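Local coordinates for periplasmic binding protein (PDB 4MO9) that is a TroA-like periplasmic solute-binding protein that probably captures an iron-siderophore complex for import across the inner membrane, at residues A[28-33]-A[144-149]; A[54-59]-A[356-361]; A[254-259]-A[301-306]. All coordinates share one frame; numbering follows the deposited sequence.

Contact 1: residues A[28-33]-A[144-149]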
ATOM      1  N   THR A  28     -11.252  15.506  -2.038  1.00 26.12           N
ATOM      2  CA  THR A  28     -10.877  16.908  -1.836  1.00 26.49           C
ATOM      3  C   THR A  28     -12.107  17.799  -1.682  1.00 30.94           C
ATOM      4  O   THR A  28     -11.986  19.022  -1.506  1.00 30.05           O
ATOM      5  CB  THR A  28     -10.009  17.479  -2.989  1.00 27.73           C
ATOM      6  OG1 THR A  28     -10.806  17.604  -4.172  1.00 27.76           O
ATOM      7  CG2 THR A  28      -8.819  16.575  -3.284  1.00 27.14           C
ATOM      8  N   GLY A  29     -13.291  17.193  -1.780  1.00 28.78           N
ATOM      9  CA  GLY A  29     -14.521  17.953  -1.671  1.00 27.98           C
ATOM     10  C   GLY A  29     -15.120  18.365  -2.999  1.00 29.81           C
ATOM     11  O   GLY A  29     -16.102  19.124  -3.018  1.00 29.88           O
ATOM     12  N   ARG A  30     -14.560  17.885  -4.113  1.00 27.40           N
ATOM     13  CA  ARG A  30     -15.107  18.246  -5.424  1.00 27.92           C
ATOM     14  C   ARG A  30     -16.392  17.489  -5.718  1.00 29.22           C
ATOM     15  O   ARG A  30     -16.484  16.267  -5.498  1.00 27.71           O
ATOM     16  CB  ARG A  30     -14.100  17.988  -6.554  1.00 29.88           C
ATOM     17  CG  ARG A  30     -12.854  18.851  -6.454  1.00 30.00           C
ATOM     18  CD  ARG A  30     -11.766  18.389  -7.433  1.00 28.41           C
ATOM     19  NE  ARG A  30     -12.148  18.490  -8.844  1.00 27.53           N
ATOM     20  CZ  ARG A  30     -12.511  17.456  -9.600  1.00 27.48           C
ATOM     21  NH1 ARG A  30     -12.592  16.238  -9.081  1.00 27.99           N
ATOM     22  NH2 ARG A  30     -12.798  17.636 -10.877  1.00 29.24           N
ATOM     23  N   THR A  31     -17.382  18.227  -6.213  1.00 26.00           N
ATOM     24  CA  THR A  31     -18.632  17.631  -6.638  1.00 27.39           C
ATOM     25  C   THR A  31     -18.531  17.202  -8.100  1.00 27.05           C
ATOM     26  O   THR A  31     -18.450  18.034  -9.016  1.00 28.71           O
ATOM     27  CB  THR A  31     -19.796  18.615  -6.453  1.00 29.32           C
ATOM     28  OG1 THR A  31     -19.928  18.928  -5.055  1.00 26.14           O
ATOM     29  CG2 THR A  31     -21.087  17.991  -6.943  1.00 30.36           C
ATOM     30  N   VAL A  32     -18.546  15.893  -8.316  1.00 29.16           N
ATOM     31  CA  VAL A  32     -18.338  15.333  -9.649  1.00 29.92           C
ATOM     32  C   VAL A  32     -19.602  14.596 -10.096  1.00 32.58           C
ATOM     33  O   VAL A  32     -20.144  13.775  -9.351  1.00 32.96           O
ATOM     34  CB  VAL A  32     -17.126  14.375  -9.637  1.00 29.03           C
ATOM     35  CG1 VAL A  32     -16.899  13.774 -11.014  1.00 31.71           C
ATOM     36  CG2 VAL A  32     -15.868  15.109  -9.172  1.00 30.27           C
ATOM     37  N   THR A  33     -20.075  14.882 -11.305  1.00 35.51           N
ATOM     38  CA  THR A  33     -21.329  14.308 -11.772  1.00 37.23           C
ATOM     39  C   THR A  33     -21.139  13.348 -12.948  1.00 38.18           C
ATOM     40  O   THR A  33     -20.530  13.723 -13.961  1.00 38.65           O
ATOM     41  CB  THR A  33     -22.299  15.415 -12.210  1.00 38.80           C
ATOM     42  OG1 THR A  33     -22.467  16.343 -11.128  1.00 41.40           O
ATOM     43  CG2 THR A  33     -23.651  14.818 -12.584  1.00 38.76           C
ATOM     44  N   THR A 144     -12.822  13.627 -13.573  1.00 27.92           N
ATOM     45  CA  THR A 144     -11.714  13.330 -12.664  1.00 27.86           C
ATOM     46  C   THR A 144     -12.281  13.131 -11.253  1.00 31.41           C
ATOM     47  O   THR A 144     -13.119  13.931 -10.795  1.00 29.30           O
ATOM     48  CB  THR A 144     -10.714  14.502 -12.626  1.00 29.95           C
ATOM     49  OG1 THR A 144     -10.099  14.661 -13.916  1.00 31.11           O
ATOM     50  CG2 THR A 144      -9.648  14.275 -11.566  1.00 28.68           C
ATOM     51  N   ILE A 145     -11.849  12.070 -10.572  1.00 29.24           N
ATOM     52  CA  ILE A 145     -12.238  11.836  -9.184  1.00 26.01           C
ATOM     53  C   ILE A 145     -10.985  11.637  -8.336  1.00 25.45           C
ATOM     54  O   ILE A 145     -10.238  10.665  -8.538  1.00 26.25           O
ATOM     55  CB  ILE A 145     -13.188  10.618  -9.056  1.00 27.06           C
ATOM     56  CG1 ILE A 145     -14.511  10.905  -9.787  1.00 31.66           C
ATOM     57  CG2 ILE A 145     -13.474  10.301  -7.607  1.00 27.14           C
ATOM     58  CD1 ILE A 145     -15.550   9.771  -9.630  1.00 32.77           C
ATOM     59  N   TYR A 146     -10.725  12.547  -7.398  1.00 25.58           N
ATOM     60  CA  TYR A 146      -9.507  12.411  -6.564  1.00 24.06           C
ATOM     61  C   TYR A 146      -9.730  11.459  -5.398  1.00 23.45           C
ATOM     62  O   TYR A 146     -10.791  11.477  -4.777  1.00 25.36           O
ATOM     63  CB  TYR A 146      -9.040  13.777  -6.050  1.00 25.61           C
ATOM     64  CG  TYR A 146      -8.558  14.674  -7.170  1.00 29.02           C
ATOM     65  CD1 TYR A 146      -7.518  14.267  -8.005  1.00 28.42           C
ATOM     66  CD2 TYR A 146      -9.137  15.913  -7.399  1.00 27.95           C
ATOM     67  CE1 TYR A 146      -7.077  15.072  -9.038  1.00 30.02           C
ATOM     68  CE2 TYR A 146      -8.703  16.726  -8.434  1.00 30.74           C
ATOM     69  CZ  TYR A 146      -7.669  16.295  -9.244  1.00 31.54           C
ATOM     70  OH  TYR A 146      -7.230  17.093 -10.276  1.00 34.95           O
ATOM     71  N   ILE A 147      -8.728  10.631  -5.101  1.00 25.14           N
ATOM     72  CA  ILE A 147      -8.793   9.696  -3.984  1.00 23.72           C
ATOM     73  C   ILE A 147      -7.479   9.837  -3.202  1.00 26.53           C
ATOM     74  O   ILE A 147      -6.522  10.446  -3.694  1.00 25.54           O
ATOM     75  CB  ILE A 147      -8.955   8.243  -4.477  1.00 25.00           C
ATOM     76  CG1 ILE A 147      -7.727   7.820  -5.294  1.00 27.27           C
ATOM     77  CG2 ILE A 147     -10.240   8.084  -5.316  1.00 24.95           C
ATOM     78  CD1 ILE A 147      -7.697   6.327  -5.636  1.00 27.05           C
ATOM     79  N   ASP A 148      -7.409   9.291  -1.991  1.00 24.60           N
ATOM     80  CA  ASP A 148      -6.207   9.517  -1.197  1.00 26.76           C
ATOM     81  C   ASP A 148      -6.044   8.461  -0.116  1.00 28.86           C
ATOM     82  O   ASP A 148      -6.485   8.640   1.030  1.00 30.99           O
ATOM     83  CB  ASP A 148      -6.193  10.929  -0.580  1.00 24.26           C
ATOM     84  CG  ASP A 148      -4.849  11.281   0.065  1.00 28.53           C
ATOM     85  OD1 ASP A 148      -3.856  10.529  -0.106  1.00 31.29           O
ATOM     86  OD2 ASP A 148      -4.764  12.329   0.743  1.00 28.80           O
ATOM     87  N   TYR A 149      -5.394   7.366  -0.481  1.00 26.27           N
ATOM     88  CA  TYR A 149      -5.009   6.362   0.494  1.00 27.61           C
ATOM     89  C   TYR A 149      -3.660   6.702   1.128  1.00 28.23           C
ATOM     90  O   TYR A 149      -3.296   6.123   2.165  1.00 26.46           O
ATOM     91  CB  TYR A 149      -4.948   4.991  -0.184  1.00 25.98           C
ATOM     92  CG  TYR A 149      -6.292   4.451  -0.631  1.00 25.80           C
ATOM     93  CD1 TYR A 149      -7.373   4.408   0.241  1.00 24.23           C
ATOM     94  CD2 TYR A 149      -6.478   3.993  -1.932  1.00 28.05           C
ATOM     95  CE1 TYR A 149      -8.606   3.902  -0.164  1.00 24.77           C
ATOM     96  CE2 TYR A 149      -7.708   3.503  -2.359  1.00 26.40           C
ATOM     97  CZ  TYR A 149      -8.766   3.453  -1.464  1.00 28.17           C
ATOM     98  OH  TYR A 149      -9.977   2.953  -1.879  1.00 26.02           O
TER
HETATM   99  O   HOH W   1     -13.892  16.244 -13.302  1.00 31.67           O
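The N-terminal β-hairpin, strands 22-25 and 31-34, sets T28, R30 and V32 against T144, I145 and Y146 of strand 143-147, an outermost strand of the four-stranded parallel sheet. R30, at the end of the hairpin turn, carries most of the polar contact. Its NH1 gives T144 O an almost straight hydrogen bond of 2.9 Å; the oxygen lies in the guanidinium plane, whereas the donor stands above the carbonyl plane, 53° out of it. NH1 also forms a salt bridge with D26, whose OD2 accepts the Y146 amide as well, so one carboxylate oxygen joins hairpin and strand. A water bridges R30 NH2 (3.0 Å) to T144 N. The bend at chi3 (63°) turns the guanidinium back toward the strand while CD rests 3.6 Å from Y146 CD2 at the ring edge, with CE2 over one guanidinium face and the two planes 65° apart. Cutting R30 back to an alanine is likely to leave T144 O without this donor, D26 without its counter-charge and a gap beside the Y146 ring edge where CD now rests. T144 and Y146 send their hydroxyls away, to Y129 and E130 respectively. T28 CG2 meets Y146 CB at 3.9 Å, its OG1 bonding to D26. V32, buried beside the arginine, packs its CG1 3.9 Å from I145 CG1, and its CG2 comes within 3.4 Å of T144 O.

Contact 2: residues A[54-59]-A[356-361]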
ATOM      1  N   THR A  54      -9.215  -1.301  -5.173  1.00 26.89           N
ATOM      2  CA  THR A  54     -10.589  -0.952  -4.783  1.00 25.66           C
ATOM      3  C   THR A  54     -11.593  -1.387  -5.848  1.00 26.74           C
ATOM      4  O   THR A  54     -12.632  -1.996  -5.540  1.00 26.37           O
ATOM      5  CB  THR A  54     -10.713   0.548  -4.488  1.00 27.01           C
ATOM      6  OG1 THR A  54      -9.698   0.916  -3.534  1.00 27.79           O
ATOM      7  CG2 THR A  54     -12.096   0.883  -3.924  1.00 24.02           C
ATOM      8  N   ILE A  55     -11.286  -1.096  -7.108  1.00 25.77           N
ATOM      9  CA  ILE A  55     -12.189  -1.481  -8.188  1.00 26.37           C
ATOM     10  C   ILE A  55     -12.365  -3.002  -8.236  1.00 30.48           C
ATOM     11  O   ILE A  55     -13.493  -3.500  -8.366  1.00 29.59           O
ATOM     12  CB  ILE A  55     -11.717  -0.906  -9.545  1.00 24.56           C
ATOM     13  CG1 ILE A  55     -11.788   0.623  -9.505  1.00 23.95           C
ATOM     14  CG2 ILE A  55     -12.545  -1.453 -10.693  1.00 25.58           C
ATOM     15  CD1 ILE A  55     -11.297   1.331 -10.802  1.00 28.25           C
ATOM     16  N   SER A  56     -11.265  -3.745  -8.092  1.00 29.90           N
ATOM     17  CA  SER A  56     -11.338  -5.203  -8.120  1.00 29.27           C
ATOM     18  C   SER A  56     -12.190  -5.699  -6.961  1.00 30.80           C
ATOM     19  O   SER A  56     -12.954  -6.648  -7.105  1.00 33.10           O
ATOM     20  CB  SER A  56      -9.939  -5.815  -8.031  1.00 33.07           C
ATOM     21  OG  SER A  56      -9.100  -5.330  -9.064  1.00 34.90           O
ATOM     22  N   ALA A  57     -12.060  -5.054  -5.806  1.00 29.08           N
ATOM     23  CA  ALA A  57     -12.822  -5.455  -4.625  1.00 30.38           C
ATOM     24  C   ALA A  57     -14.315  -5.178  -4.790  1.00 28.65           C
ATOM     25  O   ALA A  57     -15.155  -5.886  -4.225  1.00 30.87           O
ATOM     26  CB  ALA A  57     -12.278  -4.748  -3.393  1.00 29.33           C
ATOM     27  N   LEU A  58     -14.644  -4.152  -5.569  1.00 29.47           N
ATOM     28  CA  LEU A  58     -16.037  -3.778  -5.822  1.00 29.82           C
ATOM     29  C   LEU A  58     -16.667  -4.620  -6.932  1.00 34.44           C
ATOM     30  O   LEU A  58     -17.831  -5.033  -6.835  1.00 33.82           O
ATOM     31  CB  LEU A  58     -16.116  -2.287  -6.184  1.00 28.61           C
ATOM     32  CG  LEU A  58     -15.817  -1.342  -5.020  1.00 31.33           C
ATOM     33  CD1 LEU A  58     -15.442   0.058  -5.511  1.00 32.06           C
ATOM     34  CD2 LEU A  58     -17.005  -1.271  -4.080  1.00 31.29           C
HETATM   35  N   MSE A  59     -15.900  -4.880  -7.991  1.00 33.74           N
HETATM   36  CA  MSE A  59     -16.462  -5.524  -9.176  1.00 32.27           C
HETATM   37  C   MSE A  59     -16.265  -7.042  -9.200  1.00 36.00           C
HETATM   38  O   MSE A  59     -16.980  -7.753  -9.916  1.00 35.18           O
HETATM   39  CB  MSE A  59     -15.853  -4.929 -10.450  1.00 34.78           C
HETATM   40  CG  MSE A  59     -16.024  -3.425 -10.624  1.00 35.38           C
HETATM   41 SE   MSE A  59     -17.897  -2.881 -10.660  0.71 40.64          SE
HETATM   42  CE  MSE A  59     -18.561  -4.090 -12.058  1.00 32.36           C
ATOM     43  N   LEU A 356     -11.883  -9.759  -3.173  1.00 32.96           N
ATOM     44  CA  LEU A 356     -11.047  -9.806  -4.373  1.00 31.10           C
ATOM     45  C   LEU A 356     -11.300 -11.041  -5.246  1.00 32.12           C
ATOM     46  O   LEU A 356     -11.557 -12.135  -4.746  1.00 33.64           O
ATOM     47  CB  LEU A 356      -9.560  -9.673  -4.008  1.00 29.43           C
ATOM     48  CG  LEU A 356      -9.161  -8.292  -3.477  1.00 28.78           C
ATOM     49  CD1 LEU A 356      -7.695  -8.252  -3.016  1.00 30.02           C
ATOM     50  CD2 LEU A 356      -9.402  -7.220  -4.532  1.00 28.73           C
ATOM     51  N   PRO A 357     -11.245 -10.854  -6.570  1.00 31.37           N
ATOM     52  CA  PRO A 357     -11.389 -11.961  -7.517  1.00 33.30           C
ATOM     53  C   PRO A 357     -10.080 -12.740  -7.693  1.00 35.20           C
ATOM     54  O   PRO A 357     -10.014 -13.622  -8.554  1.00 40.61           O
ATOM     55  CB  PRO A 357     -11.739 -11.250  -8.819  1.00 31.92           C
ATOM     56  CG  PRO A 357     -11.036  -9.935  -8.723  1.00 30.63           C
ATOM     57  CD  PRO A 357     -11.066  -9.557  -7.253  1.00 31.28           C
ATOM     58  N   PHE A 358      -9.064 -12.415  -6.906  1.00 32.86           N
ATOM     59  CA  PHE A 358      -7.770 -13.097  -6.997  1.00 36.41           C
ATOM     60  C   PHE A 358      -7.564 -13.949  -5.745  1.00 37.56           C
ATOM     61  O   PHE A 358      -7.943 -13.527  -4.647  1.00 39.19           O
ATOM     62  CB  PHE A 358      -6.636 -12.069  -7.128  1.00 35.40           C
ATOM     63  CG  PHE A 358      -6.916 -10.980  -8.141  1.00 37.22           C
ATOM     64  CD1 PHE A 358      -7.006 -11.277  -9.495  1.00 36.84           C
ATOM     65  CD2 PHE A 358      -7.077  -9.663  -7.737  1.00 36.99           C
ATOM     66  CE1 PHE A 358      -7.266 -10.277 -10.428  1.00 37.54           C
ATOM     67  CE2 PHE A 358      -7.337  -8.657  -8.658  1.00 37.20           C
ATOM     68  CZ  PHE A 358      -7.432  -8.966 -10.009  1.00 38.78           C
ATOM     69  N   SER A 359      -6.980 -15.137  -5.892  1.00 36.46           N
ATOM     70  CA  SER A 359      -6.795 -16.019  -4.742  1.00 37.53           C
ATOM     71  C   SER A 359      -5.687 -15.510  -3.824  1.00 38.98           C
ATOM     72  O   SER A 359      -4.664 -14.983  -4.282  1.00 37.85           O
ATOM     73  CB  SER A 359      -6.470 -17.443  -5.193  1.00 40.77           C
ATOM     74  OG  SER A 359      -5.246 -17.475  -5.908  1.00 40.15           O
ATOM     75  N   TYR A 360      -5.893 -15.657  -2.521  1.00 38.86           N
ATOM     76  CA  TYR A 360      -4.863 -15.290  -1.567  1.00 37.95           C
ATOM     77  C   TYR A 360      -3.770 -16.358  -1.521  1.00 38.03           C
ATOM     78  O   TYR A 360      -4.076 -17.550  -1.542  1.00 36.35           O
ATOM     79  CB  TYR A 360      -5.465 -15.105  -0.174  1.00 37.82           C
ATOM     80  CG  TYR A 360      -4.429 -14.770   0.874  1.00 37.71           C
ATOM     81  CD1 TYR A 360      -3.840 -13.514   0.914  1.00 37.08           C
ATOM     82  CD2 TYR A 360      -4.034 -15.714   1.812  1.00 42.34           C
ATOM     83  CE1 TYR A 360      -2.887 -13.199   1.865  1.00 37.24           C
ATOM     84  CE2 TYR A 360      -3.083 -15.413   2.768  1.00 45.57           C
ATOM     85  CZ  TYR A 360      -2.515 -14.151   2.791  1.00 46.23           C
ATOM     86  OH  TYR A 360      -1.560 -13.856   3.746  1.00 49.76           O
ATOM     87  N   SER A 361      -2.511 -15.918  -1.481  1.00 38.39           N
ATOM     88  CA  SER A 361      -1.359 -16.790  -1.208  1.00 43.58           C
ATOM     89  C   SER A 361      -0.102 -15.941  -0.992  1.00 45.24           C
ATOM     90  O   SER A 361      -0.171 -14.711  -0.998  1.00 47.82           O
ATOM     91  CB  SER A 361      -1.118 -17.798  -2.332  1.00 45.85           C
ATOM     92  OG  SER A 361      -0.630 -17.145  -3.482  1.00 47.95           O
TER
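A van der Waals contact joins S56 and A57, on one side of helix 52-59, to L356, P357 and F358, the first residues of the loop after helix 344-355. It is small but largely buried, and the chains come close: the CA atoms of A57 and L356 are 4.7 Å apart, a spacing that the lack of a side chain beyond CB on A57 helps to allow. L356 reaches the helix with a single methyl. CD2 sits 3.8 Å from S56 CB and 4.0 Å from A57 CB, and also lies against the A57 backbone nitrogen. F351, from the helix before the loop, touches both A57 and L356 and continues this apolar patch.

The arrangement is consistent with the two-lobed architecture of the TroA-like binding proteins: here the C-terminal part of the chain probably meets a helix of the lobe built on the parallel sheet, before returning to strand 365-367 in the mixed sheet of the other lobe.

P357 follows the leucine and brings its CD to 3.5 Å from S56 O, with S56 CB also nearby. Its CG stands 3.8 Å above the F358 ring, over the ring centre, so the two loop residues pack on each other as well as on the helix. F358 turns its edge to the serine, CE2 lying 3.8 Å from S56 OG, and its ring also stacks with that of F85. With OG beside the backbone N (chi1 -56°), the serine hydroxyl hydrogen-bonds to F52 O one turn earlier in the helix and meets the ring edge by van der Waals contact alone, while CB lies against L356 CD2 and F358 CE2. The A57 carbonyl O accepts a hydrogen bond from R173 NE of helix 171-194.

Contact 3: residues A[254-259]-A[301-306]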
ATOM      1  N   GLU A 254      24.214   2.792  17.836  1.00 55.69           N
ATOM      2  CA  GLU A 254      24.183   3.689  18.991  1.00 56.66           C
ATOM      3  C   GLU A 254      22.803   3.730  19.644  1.00 54.93           C
ATOM      4  O   GLU A 254      22.682   3.757  20.870  1.00 50.82           O
ATOM      5  CB  GLU A 254      24.604   5.098  18.574  1.00 62.01           C
ATOM      6  CG  GLU A 254      26.030   5.188  18.036  1.00 71.53           C
ATOM      7  CD  GLU A 254      26.346   6.548  17.431  1.00 76.70           C
ATOM      8  OE1 GLU A 254      25.438   7.156  16.813  1.00 76.59           O
ATOM      9  OE2 GLU A 254      27.501   7.003  17.571  1.00 78.87           O
ATOM     10  N   LYS A 255      21.761   3.748  18.819  1.00 52.63           N
ATOM     11  CA  LYS A 255      20.397   3.793  19.332  1.00 54.18           C
ATOM     12  C   LYS A 255      19.970   2.470  19.953  1.00 50.14           C
ATOM     13  O   LYS A 255      19.195   2.461  20.909  1.00 45.94           O
ATOM     14  CB  LYS A 255      19.410   4.194  18.231  1.00 56.59           C
ATOM     15  CG  LYS A 255      19.457   5.668  17.863  1.00 62.54           C
ATOM     16  CD  LYS A 255      19.265   6.541  19.096  1.00 66.96           C
ATOM     17  CE  LYS A 255      19.057   8.001  18.718  1.00 69.39           C
ATOM     18  NZ  LYS A 255      20.228   8.543  17.981  1.00 72.42           N
ATOM     19  N   ASN A 256      20.481   1.363  19.410  1.00 49.11           N
ATOM     20  CA  ASN A 256      20.138   0.023  19.892  1.00 50.63           C
ATOM     21  C   ASN A 256      18.631  -0.139  20.085  1.00 45.94           C
ATOM     22  O   ASN A 256      18.153  -0.284  21.202  1.00 45.54           O
ATOM     23  CB  ASN A 256      20.882  -0.279  21.202  1.00 54.26           C
ATOM     24  CG  ASN A 256      20.915  -1.762  21.531  1.00 57.67           C
ATOM     25  OD1 ASN A 256      20.744  -2.616  20.657  1.00 56.66           O
ATOM     26  ND2 ASN A 256      21.145  -2.074  22.802  1.00 60.89           N
ATOM     27  N   PRO A 257      17.872  -0.105  18.986  1.00 45.44           N
ATOM     28  CA  PRO A 257      16.408  -0.039  19.107  1.00 40.88           C
ATOM     29  C   PRO A 257      15.786  -1.311  19.693  1.00 42.56           C
ATOM     30  O   PRO A 257      16.361  -2.402  19.556  1.00 43.59           O
ATOM     31  CB  PRO A 257      15.951   0.160  17.660  1.00 39.60           C
ATOM     32  CG  PRO A 257      17.041  -0.486  16.833  1.00 37.76           C
ATOM     33  CD  PRO A 257      18.321  -0.203  17.583  1.00 43.74           C
ATOM     34  N   ASP A 258      14.630  -1.166  20.342  1.00 43.51           N
ATOM     35  CA  ASP A 258      13.896  -2.315  20.876  1.00 43.99           C
ATOM     36  C   ASP A 258      13.472  -3.275  19.764  1.00 41.19           C
ATOM     37  O   ASP A 258      13.467  -4.493  19.948  1.00 40.65           O
ATOM     38  CB  ASP A 258      12.641  -1.853  21.628  1.00 45.12           C
ATOM     39  CG  ASP A 258      12.961  -1.097  22.915  1.00 50.42           C
ATOM     40  OD1 ASP A 258      13.897  -1.500  23.643  1.00 49.85           O
ATOM     41  OD2 ASP A 258      12.262  -0.099  23.198  1.00 49.08           O
ATOM     42  N   ILE A 259      13.114  -2.710  18.611  1.00 36.74           N
ATOM     43  CA  ILE A 259      12.525  -3.473  17.515  1.00 37.77           C
ATOM     44  C   ILE A 259      13.152  -3.029  16.184  1.00 36.84           C
ATOM     45  O   ILE A 259      13.479  -1.854  16.008  1.00 35.95           O
ATOM     46  CB  ILE A 259      10.977  -3.270  17.500  1.00 37.44           C
ATOM     47  CG1 ILE A 259      10.354  -3.871  18.768  1.00 36.26           C
ATOM     48  CG2 ILE A 259      10.325  -3.857  16.240  1.00 33.00           C
ATOM     49  CD1 ILE A 259       8.894  -3.481  18.988  1.00 39.42           C
ATOM     50  N   ASP A 301      24.994  -8.205  17.881  1.00 57.53           N
ATOM     51  CA  ASP A 301      25.032  -7.762  19.272  1.00 57.51           C
ATOM     52  C   ASP A 301      23.908  -6.779  19.573  1.00 52.49           C
ATOM     53  O   ASP A 301      23.817  -6.259  20.686  1.00 53.18           O
ATOM     54  CB  ASP A 301      26.369  -7.087  19.571  1.00 62.15           C
ATOM     55  CG  ASP A 301      27.546  -8.030  19.425  1.00 67.03           C
ATOM     56  OD1 ASP A 301      27.432  -9.202  19.841  1.00 66.75           O
ATOM     57  OD2 ASP A 301      28.593  -7.592  18.899  1.00 70.99           O
ATOM     58  N   LEU A 302      23.071  -6.505  18.580  1.00 48.74           N
ATOM     59  CA  LEU A 302      21.947  -5.587  18.775  1.00 47.05           C
ATOM     60  C   LEU A 302      20.882  -6.188  19.685  1.00 48.58           C
ATOM     61  O   LEU A 302      20.518  -7.363  19.546  1.00 48.24           O
ATOM     62  CB  LEU A 302      21.309  -5.188  17.435  1.00 46.39           C
ATOM     63  CG  LEU A 302      22.057  -4.138  16.608  1.00 47.73           C
ATOM     64  CD1 LEU A 302      21.343  -3.843  15.293  1.00 44.54           C
ATOM     65  CD2 LEU A 302      22.240  -2.863  17.409  1.00 51.75           C
ATOM     66  N   LYS A 303      20.390  -5.373  20.614  1.00 47.65           N
ATOM     67  CA  LYS A 303      19.295  -5.755  21.490  1.00 49.87           C
ATOM     68  C   LYS A 303      18.124  -6.351  20.690  1.00 48.16           C
ATOM     69  O   LYS A 303      17.553  -7.368  21.087  1.00 47.41           O
ATOM     70  CB  LYS A 303      18.845  -4.526  22.287  1.00 58.35           C
ATOM     71  CG  LYS A 303      17.663  -4.750  23.211  1.00 63.44           C
ATOM     72  CD  LYS A 303      17.420  -3.535  24.106  1.00 68.12           C
ATOM     73  CE  LYS A 303      16.898  -2.349  23.316  1.00 70.26           C
ATOM     74  NZ  LYS A 303      16.522  -1.211  24.203  1.00 71.84           N
ATOM     75  N   ALA A 304      17.785  -5.742  19.556  1.00 44.77           N
ATOM     76  CA  ALA A 304      16.676  -6.240  18.745  1.00 43.86           C
ATOM     77  C   ALA A 304      16.934  -7.646  18.188  1.00 45.64           C
ATOM     78  O   ALA A 304      16.005  -8.455  18.076  1.00 46.92           O
ATOM     79  CB  ALA A 304      16.339  -5.264  17.620  1.00 42.57           C
ATOM     80  N   VAL A 305      18.183  -7.933  17.834  1.00 45.73           N
ATOM     81  CA  VAL A 305      18.522  -9.234  17.271  1.00 46.57           C
ATOM     82  C   VAL A 305      18.570 -10.295  18.369  1.00 48.26           C
ATOM     83  O   VAL A 305      17.962 -11.364  18.240  1.00 48.33           O
ATOM     84  CB  VAL A 305      19.845  -9.181  16.473  1.00 49.23           C
ATOM     85  CG1 VAL A 305      20.284 -10.575  16.061  1.00 49.27           C
ATOM     86  CG2 VAL A 305      19.676  -8.293  15.239  1.00 49.91           C
ATOM     87  N   GLU A 306      19.275  -9.976  19.454  1.00 50.63           N
ATOM     88  CA  GLU A 306      19.364 -10.850  20.619  1.00 54.14           C
ATOM     89  C   GLU A 306      17.998 -11.272  21.166  1.00 53.39           C
ATOM     90  O   GLU A 306      17.799 -12.444  21.497  1.00 56.36           O
ATOM     91  CB  GLU A 306      20.174 -10.171  21.727  1.00 56.73           C
ATOM     92  CG  GLU A 306      21.666 -10.310  21.562  1.00 61.69           C
ATOM     93  CD  GLU A 306      22.444  -9.435  22.532  1.00 64.64           C
ATOM     94  OE1 GLU A 306      21.809  -8.636  23.262  1.00 67.47           O
ATOM     95  OE2 GLU A 306      23.684  -9.531  22.546  1.00 63.40           O
TER
HETATM   96  O   HOH W   2      18.930  -3.293  18.847  1.00 43.34           O
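A304 and K303, opening helix 303-306, meet N256, P257 and D258, which link helix 249-255 to strand 259-263, in the α/β lobe where that strand pairs in parallel with strand 310-313. The two strands and the intervening helices form a β-α-β unit, and the contact lies between the chain leading into its first strand and the short helix before its second.

The tight part centres on A304. Its CB presses against the backbone, 3.5 Å from P257 O and close to D258 O, and its CA comes within 5.1 Å of the I259 CA. L302, at the N-cap position, has an apolar side chain that cannot cap the helix; it packs CD2 against N256 OD1 and also touches I260. A water completes the junction, donating to N256 OD1 and P257 O and accepting from A304 N at 2.8 Å.

By contrast, the partly exposed side, formed by N256, K303 and D258, is held by polar bonds and charge. N256 OD1 accepts the K303 amide at 2.8 Å, in the carbonyl plane on a lone pair. N256 leaves its own helix with positive phi (47°), and its CG, anti to the backbone nitrogen (chi1 -163°), carries the amide across to the helix start, at about a right angle to the K303 side chain. That side chain runs alongside D258, pointing the same way, and ends in a salt bridge: NZ lies 2.7 Å from D258 OD1, approaching from above the carboxylate plane, 36° out of it.

Contacts 1 and 2, with centres 23 Å apart, are directly joined: Y149 OH and T54 OG1 lie 2.6 Å apart in a probable hydrogen bond, tying the loop just after strand 143-147 to helix 52-59. Their segments also alternate along the chain. Contact 3 stands on the opposite side of the chain's centre, its own centre 44 Å from contact 1 and 39 Å from contact 2, with no touch to either. The pocket occupied by trimethylamine oxide uses W45, A48, S73 and R78, none of them in the three contacts; contact 2 comes nearest to it in sequence, since helix 52-59 follows W45 and A48 closely.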